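Local coordinates for protein cephalosporin acylase (Bacillus halodurans, PDB 2NLZ) that probably acts as an N-terminal nucleophile hydrolase of the gamma-glutamyltranspeptidase family, named a cephalosporin acylase, although its true substrate is not established, at residues S88-P92 / P116-P120; S376-G382 / A393-H399. The protein carries 1 engineered substitution. All coordinates share one frame; numbering follows the deposited sequence.

Interaction 1 (S88-P92 / P116-P120); sequences SGRAP and PVTVP
V119 meets R90 with its amide and its side chain, and G89 with its carbonyl oxygen. Its amide N–H reaches the carbonyl O of R90 in a nearly straight hydrogen bond, N to O 3.1 Å and 168° at the hydrogen. From there the side chain can be followed outward. CB lies 4.0 Å from R90 O, and CG1 flanks the same oxygen at a similar distance. CG2, which a chi1 of -60° turns toward the other loop, comes nearest, 3.3 Å from R90 N, and lies against the peptide of R90. The valine's short branches thus place hydrocarbon beside the bonded carbonyl, and V119 also packs on L239 and L244. Next to it, G89 CA makes a CA-H···O contact of 3.2 Å with V119 O; a side chain at G89 would run into that oxygen, hence glycine. The long side chain of R90 leaves the contact, and its NE bonds to G414 O. Farther along, P92 sets CG and CD against V117 O, CG to O 3.5 Å, while T118 CG2 touches A91 CA. Two irregular loops are therefore joined by one direct backbone hydrogen bond, buried, with the methyls of V119 beside it and P92 packing beyond.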
ATOM      1  N   SER D  88     -28.016  30.124 -15.197  1.00 37.34           N
ATOM      2  CA  SER D  88     -26.831  30.818 -15.688  1.00 38.47           C
ATOM      3  C   SER D  88     -27.218  32.166 -16.252  1.00 41.12           C
ATOM      4  O   SER D  88     -28.068  32.255 -17.135  1.00 46.63           O
ATOM      5  CB  SER D  88     -26.140  29.998 -16.769  1.00 34.30           C
ATOM      6  OG  SER D  88     -25.128  30.740 -17.413  1.00 56.72           O
ATOM      7  N   GLY D  89     -26.590  33.214 -15.741  1.00 40.82           N
ATOM      8  CA  GLY D  89     -26.876  34.558 -16.208  1.00 38.55           C
ATOM      9  C   GLY D  89     -26.103  34.935 -17.451  1.00 40.22           C
ATOM     10  O   GLY D  89     -25.035  34.385 -17.723  1.00 38.02           O
ATOM     11  N   ARG D  90     -26.642  35.883 -18.210  1.00 40.08           N
ATOM     12  CA  ARG D  90     -26.009  36.300 -19.453  1.00 43.22           C
ATOM     13  C   ARG D  90     -25.050  37.478 -19.249  1.00 35.45           C
ATOM     14  O   ARG D  90     -25.012  38.074 -18.168  1.00 35.19           O
ATOM     15  CB  ARG D  90     -27.063  36.569 -20.542  1.00 42.01           C
ATOM     16  CG  ARG D  90     -28.254  37.445 -20.126  1.00 62.00           C
ATOM     17  CD  ARG D  90     -29.574  36.913 -20.694  1.00 65.92           C
ATOM     18  NE  ARG D  90     -29.401  36.173 -21.942  1.00 60.99           N
ATOM     19  CZ  ARG D  90     -30.192  35.188 -22.372  1.00 55.22           C
ATOM     20  NH1 ARG D  90     -29.921  34.587 -23.522  1.00 38.66           N
ATOM     21  NH2 ARG D  90     -31.241  34.786 -21.666  1.00 62.93           N
ATOM     22  N   ALA D  91     -24.265  37.779 -20.287  1.00 35.71           N
ATOM     23  CA  ALA D  91     -23.285  38.859 -20.271  1.00 33.95           C
ATOM     24  C   ALA D  91     -23.989  40.195 -20.302  1.00 40.26           C
ATOM     25  O   ALA D  91     -25.076  40.301 -20.873  1.00 38.04           O
ATOM     26  CB  ALA D  91     -22.365  38.745 -21.471  1.00 30.27           C
ATOM     27  N   PRO D  92     -23.378  41.222 -19.684  1.00 40.95           N
ATOM     28  CA  PRO D  92     -23.913  42.584 -19.733  1.00 48.42           C
ATOM     29  C   PRO D  92     -24.163  43.065 -21.154  1.00 55.33           C
ATOM     30  O   PRO D  92     -23.421  42.704 -22.072  1.00 61.09           O
ATOM     31  CB  PRO D  92     -22.808  43.418 -19.091  1.00 39.95           C
ATOM     32  CG  PRO D  92     -22.139  42.488 -18.174  1.00 47.74           C
ATOM     33  CD  PRO D  92     -22.151  41.156 -18.873  1.00 44.75           C
ATOM     34  N   PRO D 116     -14.998  40.671 -16.288  1.00 44.57           N
ATOM     35  CA  PRO D 116     -15.521  39.325 -16.566  1.00 44.24           C
ATOM     36  C   PRO D 116     -16.808  38.952 -15.823  1.00 43.41           C
ATOM     37  O   PRO D 116     -17.219  37.794 -15.863  1.00 47.75           O
ATOM     38  CB  PRO D 116     -14.391  38.422 -16.068  1.00 40.97           C
ATOM     39  CG  PRO D 116     -13.864  39.161 -14.893  1.00 34.81           C
ATOM     40  CD  PRO D 116     -13.965  40.627 -15.236  1.00 42.98           C
ATOM     41  N   VAL D 117     -17.424  39.913 -15.143  1.00 42.40           N
ATOM     42  CA  VAL D 117     -18.652  39.663 -14.391  1.00 34.59           C
ATOM     43  C   VAL D 117     -19.885  39.568 -15.300  1.00 28.37           C
ATOM     44  O   VAL D 117     -20.197  40.510 -16.026  1.00 33.83           O
ATOM     45  CB  VAL D 117     -18.891  40.763 -13.341  1.00 34.13           C
ATOM     46  CG1 VAL D 117     -20.145  40.464 -12.533  1.00 21.27           C
ATOM     47  CG2 VAL D 117     -17.674  40.909 -12.427  1.00 21.35           C
ATOM     48  N   THR D 118     -20.565  38.424 -15.256  1.00 21.00           N
ATOM     49  CA  THR D 118     -21.875  38.254 -15.893  1.00 25.86           C
ATOM     50  C   THR D 118     -22.957  38.289 -14.813  1.00 26.84           C
ATOM     51  O   THR D 118     -22.627  38.205 -13.629  1.00 23.94           O
ATOM     52  CB  THR D 118     -21.954  36.925 -16.676  1.00 26.60           C
ATOM     53  OG1 THR D 118     -21.814  35.808 -15.783  1.00 26.43           O
ATOM     54  CG2 THR D 118     -20.868  36.884 -17.715  1.00  2.00           C
ATOM     55  N   VAL D 119     -24.232  38.400 -15.193  1.00 24.76           N
ATOM     56  CA  VAL D 119     -25.282  38.477 -14.165  1.00 31.37           C
ATOM     57  C   VAL D 119     -25.334  37.200 -13.328  1.00 32.78           C
ATOM     58  O   VAL D 119     -25.389  36.096 -13.873  1.00 34.36           O
ATOM     59  CB  VAL D 119     -26.712  38.911 -14.689  1.00 34.68           C
ATOM     60  CG1 VAL D 119     -26.653  40.277 -15.324  1.00 37.82           C
ATOM     61  CG2 VAL D 119     -27.306  37.926 -15.668  1.00 40.08           C
ATOM     62  N   PRO D 120     -25.228  37.355 -11.996  1.00 26.93           N
ATOM     63  CA  PRO D 120     -25.351  36.245 -11.065  1.00 26.35           C
ATOM     64  C   PRO D 120     -26.743  35.640 -11.129  1.00 28.59           C
ATOM     65  O   PRO D 120     -27.709  36.294 -10.752  1.00 28.97           O
ATOM     66  CB  PRO D 120     -25.144  36.909  -9.700  1.00 24.84           C
ATOM     67  CG  PRO D 120     -24.425  38.156  -9.979  1.00 22.12           C
ATOM     68  CD  PRO D 120     -24.942  38.619 -11.297  1.00 24.60           C
TER

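Interaction 2 (S376-G382 / A393-H399); sequences SNYMGFG and AMQNRGH
M379 and N396 are joined by a backbone-to-side-chain hydrogen bond: M379 N donates to N396 OD1 over 2.9 Å, lying in the carbonyl plane of the amide. The other end of that amide, ND2, bonds to P111 O and only weakly to M379 SD, so its flip is settled from both ends. N396 also donates its backbone N to N377 O, N to O 3.2 Å and 169° at the hydrogen. N377 answers in kind: its ND2 gives one bond to A393 O at 2.9 Å and another to F381 O at 2.7 Å, both carbonyls being approached from above their planes, while its OD1 accepts from S70. A leucine in place of N377 would probably leave A393 O and S70 without this partner and loosen the hold on the turn at F381. A water donates to both F381 O and M394 O, adding a water-mediated bridge between the two loops. G382 ends a type II' turn from M379 and packs close to M394 O and Q395, where a side chain would collide.

Farther out, R397 is bent at chi2 and chi3, which carries its guanidinium against Y378: CD1 of the tyrosine sits over one guanidinium face, 3.4 Å from NH1, with the two planes inclined by 45°. NH1 itself is bonded to T420. H399 CD2 meets the edge of the Y378 ring, 3.8 Å from CE2, and M379 SD stands above the face of the histidine ring, 4.8 Å from its centroid, a loose Met-aromatic contact. Asparagine suits both places because its amide can donate and accept at once: each amide bonds backbone of the other loop and also a partner outside the pair, and larger side chains close over one end.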
ATOM      1  N   SER D 376     -21.442  28.158  -8.598  1.00 26.72           N
ATOM      2  CA  SER D 376     -20.055  28.619  -8.574  1.00 32.00           C
ATOM      3  C   SER D 376     -19.869  30.093  -8.946  1.00 32.77           C
ATOM      4  O   SER D 376     -20.663  30.672  -9.683  1.00 35.61           O
ATOM      5  CB  SER D 376     -19.206  27.738  -9.497  1.00 32.68           C
ATOM      6  OG  SER D 376     -17.906  28.249  -9.704  1.00 40.91           O
ATOM      7  N   ASN D 377     -18.795  30.677  -8.416  1.00 32.13           N
ATOM      8  CA  ASN D 377     -18.292  31.975  -8.841  1.00 28.38           C
ATOM      9  C   ASN D 377     -17.224  31.833  -9.923  1.00 31.50           C
ATOM     10  O   ASN D 377     -16.448  32.753 -10.169  1.00 33.49           O
ATOM     11  CB  ASN D 377     -17.720  32.722  -7.643  1.00 30.41           C
ATOM     12  CG  ASN D 377     -18.699  33.718  -7.064  1.00 32.95           C
ATOM     13  OD1 ASN D 377     -19.861  33.736  -7.448  1.00 27.83           O
ATOM     14  ND2 ASN D 377     -18.228  34.568  -6.144  1.00 30.07           N
ATOM     15  N   TYR D 378     -17.219  30.672 -10.574  1.00 33.84           N
ATOM     16  CA  TYR D 378     -16.156  30.232 -11.477  1.00 34.40           C
ATOM     17  C   TYR D 378     -14.818  30.102 -10.747  1.00 34.55           C
ATOM     18  O   TYR D 378     -14.581  29.098 -10.077  1.00 45.36           O
ATOM     19  CB  TYR D 378     -16.079  31.093 -12.737  1.00 35.49           C
ATOM     20  CG  TYR D 378     -15.130  30.578 -13.786  1.00 43.87           C
ATOM     21  CD1 TYR D 378     -15.041  29.216 -14.079  1.00 40.52           C
ATOM     22  CD2 TYR D 378     -14.325  31.456 -14.504  1.00 45.27           C
ATOM     23  CE1 TYR D 378     -14.158  28.746 -15.053  1.00 41.82           C
ATOM     24  CE2 TYR D 378     -13.450  30.996 -15.481  1.00 44.29           C
ATOM     25  CZ  TYR D 378     -13.370  29.644 -15.748  1.00 35.08           C
ATOM     26  OH  TYR D 378     -12.500  29.198 -16.713  1.00 35.57           O
ATOM     27  N   MET D 379     -13.957  31.105 -10.840  1.00 38.00           N
ATOM     28  CA  MET D 379     -12.639  30.995 -10.225  1.00 38.28           C
ATOM     29  C   MET D 379     -12.606  31.379  -8.743  1.00 36.19           C
ATOM     30  O   MET D 379     -12.433  32.549  -8.403  1.00 43.63           O
ATOM     31  CB  MET D 379     -11.612  31.798 -11.013  1.00 41.83           C
ATOM     32  CG  MET D 379     -11.276  31.173 -12.340  1.00 44.43           C
ATOM     33  SD  MET D 379     -10.099  32.127 -13.296  1.00 41.17           S
ATOM     34  CE  MET D 379      -9.653  30.934 -14.558  1.00 61.41           C
ATOM     35  N   GLY D 380     -12.760  30.382  -7.873  1.00 33.27           N
ATOM     36  CA  GLY D 380     -12.634  30.580  -6.438  1.00 36.59           C
ATOM     37  C   GLY D 380     -13.630  31.587  -5.905  1.00 38.51           C
ATOM     38  O   GLY D 380     -14.836  31.362  -5.956  1.00 41.42           O
ATOM     39  N   PHE D 381     -13.116  32.709  -5.405  1.00 41.80           N
ATOM     40  CA  PHE D 381     -13.945  33.805  -4.915  1.00 37.96           C
ATOM     41  C   PHE D 381     -14.649  34.527  -6.066  1.00 39.35           C
ATOM     42  O   PHE D 381     -15.643  35.223  -5.862  1.00 40.06           O
ATOM     43  CB  PHE D 381     -13.092  34.788  -4.110  1.00 36.08           C
ATOM     44  CG  PHE D 381     -12.888  34.392  -2.675  1.00 38.52           C
ATOM     45  CD1 PHE D 381     -13.833  34.726  -1.703  1.00 43.40           C
ATOM     46  CD2 PHE D 381     -11.752  33.708  -2.287  1.00 34.43           C
ATOM     47  CE1 PHE D 381     -13.653  34.374  -0.369  1.00 40.40           C
ATOM     48  CE2 PHE D 381     -11.563  33.351  -0.955  1.00 37.36           C
ATOM     49  CZ  PHE D 381     -12.515  33.688   0.009  1.00 32.80           C
ATOM     50  N   GLY D 382     -14.130  34.348  -7.275  1.00 34.49           N
ATOM     51  CA  GLY D 382     -14.716  34.947  -8.459  1.00 36.21           C
ATOM     52  C   GLY D 382     -13.912  36.115  -8.984  1.00 36.44           C
ATOM     53  O   GLY D 382     -12.698  36.044  -9.092  1.00 30.20           O
ATOM     54  N   ALA D 393     -20.082  38.458  -3.354  1.00 25.83           N
ATOM     55  CA  ALA D 393     -18.901  38.248  -4.157  1.00 25.31           C
ATOM     56  C   ALA D 393     -19.345  37.879  -5.567  1.00 24.23           C
ATOM     57  O   ALA D 393     -19.980  36.842  -5.783  1.00 22.60           O
ATOM     58  CB  ALA D 393     -18.055  37.158  -3.565  1.00 25.44           C
ATOM     59  N   MET D 394     -19.015  38.741  -6.519  1.00 29.07           N
ATOM     60  CA  MET D 394     -19.450  38.561  -7.898  1.00 29.51           C
ATOM     61  C   MET D 394     -18.592  37.546  -8.626  1.00 26.62           C
ATOM     62  O   MET D 394     -17.368  37.541  -8.497  1.00 36.38           O
ATOM     63  CB  MET D 394     -19.443  39.894  -8.640  1.00 28.64           C
ATOM     64  CG  MET D 394     -20.322  40.947  -7.984  1.00 26.99           C
ATOM     65  SD  MET D 394     -22.089  40.585  -8.088  1.00 31.06           S
ATOM     66  CE  MET D 394     -22.452  41.171  -9.749  1.00 30.39           C
ATOM     67  N   GLN D 395     -19.248  36.682  -9.390  1.00 28.06           N
ATOM     68  CA  GLN D 395     -18.575  35.671 -10.202  1.00 28.20           C
ATOM     69  C   GLN D 395     -17.703  36.265 -11.312  1.00 26.18           C
ATOM     70  O   GLN D 395     -17.879  37.417 -11.706  1.00 29.31           O
ATOM     71  CB  GLN D 395     -19.622  34.743 -10.821  1.00 22.17           C
ATOM     72  CG  GLN D 395     -20.595  35.422 -11.772  1.00 21.83           C
ATOM     73  CD  GLN D 395     -21.529  34.433 -12.423  1.00 31.81           C
ATOM     74  OE1 GLN D 395     -21.311  33.228 -12.326  1.00 42.88           O
ATOM     75  NE2 GLN D 395     -22.574  34.928 -13.089  1.00 15.54           N
ATOM     76  N   ASN D 396     -16.761  35.477 -11.816  1.00 23.79           N
ATOM     77  CA  ASN D 396     -15.995  35.881 -13.001  1.00 25.98           C
ATOM     78  C   ASN D 396     -16.266  35.009 -14.231  1.00 23.39           C
ATOM     79  O   ASN D 396     -15.408  34.857 -15.090  1.00 18.33           O
ATOM     80  CB  ASN D 396     -14.487  36.014 -12.712  1.00 23.08           C
ATOM     81  CG  ASN D 396     -13.779  34.671 -12.574  1.00 24.49           C
ATOM     82  OD1 ASN D 396     -14.316  33.717 -12.022  1.00 29.16           O
ATOM     83  ND2 ASN D 396     -12.561  34.608 -13.068  1.00 18.13           N
ATOM     84  N   ARG D 397     -17.489  34.488 -14.320  1.00 25.86           N
ATOM     85  CA  ARG D 397     -17.910  33.564 -15.392  1.00 21.17           C
ATOM     86  C   ARG D 397     -17.655  34.017 -16.831  1.00 24.24           C
ATOM     87  O   ARG D 397     -17.389  33.188 -17.686  1.00 24.01           O
ATOM     88  CB  ARG D 397     -19.383  33.195 -15.216  1.00 23.91           C
ATOM     89  CG  ARG D 397     -19.889  32.130 -16.169  1.00 24.30           C
ATOM     90  CD  ARG D 397     -19.053  30.863 -16.137  1.00 18.57           C
ATOM     91  NE  ARG D 397     -18.998  30.263 -14.810  1.00 25.37           N
ATOM     92  CZ  ARG D 397     -18.479  29.067 -14.569  1.00 32.18           C
ATOM     93  NH1 ARG D 397     -17.974  28.344 -15.570  1.00 33.93           N
ATOM     94  NH2 ARG D 397     -18.473  28.590 -13.328  1.00 30.68           N
ATOM     95  N   GLY D 398     -17.710  35.321 -17.088  1.00 23.54           N
ATOM     96  CA  GLY D 398     -17.445  35.872 -18.416  1.00 27.36           C
ATOM     97  C   GLY D 398     -16.045  35.628 -18.952  1.00 35.07           C
ATOM     98  O   GLY D 398     -15.792  35.803 -20.147  1.00 33.61           O
ATOM     99  N   HIS D 399     -15.136  35.211 -18.071  1.00 34.14           N
ATOM    100  CA  HIS D 399     -13.779  34.826 -18.456  1.00 33.95           C
ATOM    101  C   HIS D 399     -13.757  33.632 -19.429  1.00 37.48           C
ATOM    102  O   HIS D 399     -12.782  33.447 -20.161  1.00 37.65           O
ATOM    103  CB  HIS D 399     -12.953  34.529 -17.206  1.00 34.94           C
ATOM    104  CG  HIS D 399     -11.530  34.158 -17.484  1.00 39.12           C
ATOM    105  ND1 HIS D 399     -10.539  35.099 -17.661  1.00 44.57           N
ATOM    106  CD2 HIS D 399     -10.929  32.950 -17.600  1.00 51.13           C
ATOM    107  CE1 HIS D 399      -9.389  34.486 -17.875  1.00 47.59           C
ATOM    108  NE2 HIS D 399      -9.599  33.183 -17.844  1.00 59.32           N
TER
HETATM  109  O   HOH W   1     -15.474  37.697  -6.624  1.00 23.70           O

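In the fold
Interactions 1 and 2 lie side by side, their centres about 10 Å apart, and meet through the 116-120 and 393-399 segments. P116 O and G398 N, 2.8 Å apart, probably form a hydrogen bond, and V117 CG2 packs 3.6 Å from Q395 O. The amide of Q395 reaches between the contacts: its NE2 bonds weakly to T118 O and to D71, whose carboxylate also takes a weak bond from G89 N. Interaction 2 reaches the probable reaction centre: S376 OG makes a weak hydrogen bond to T358 OG1; T358 follows an unmodelled gap and precedes strand 359-365, consistent with the N-terminal nucleophile position of this family.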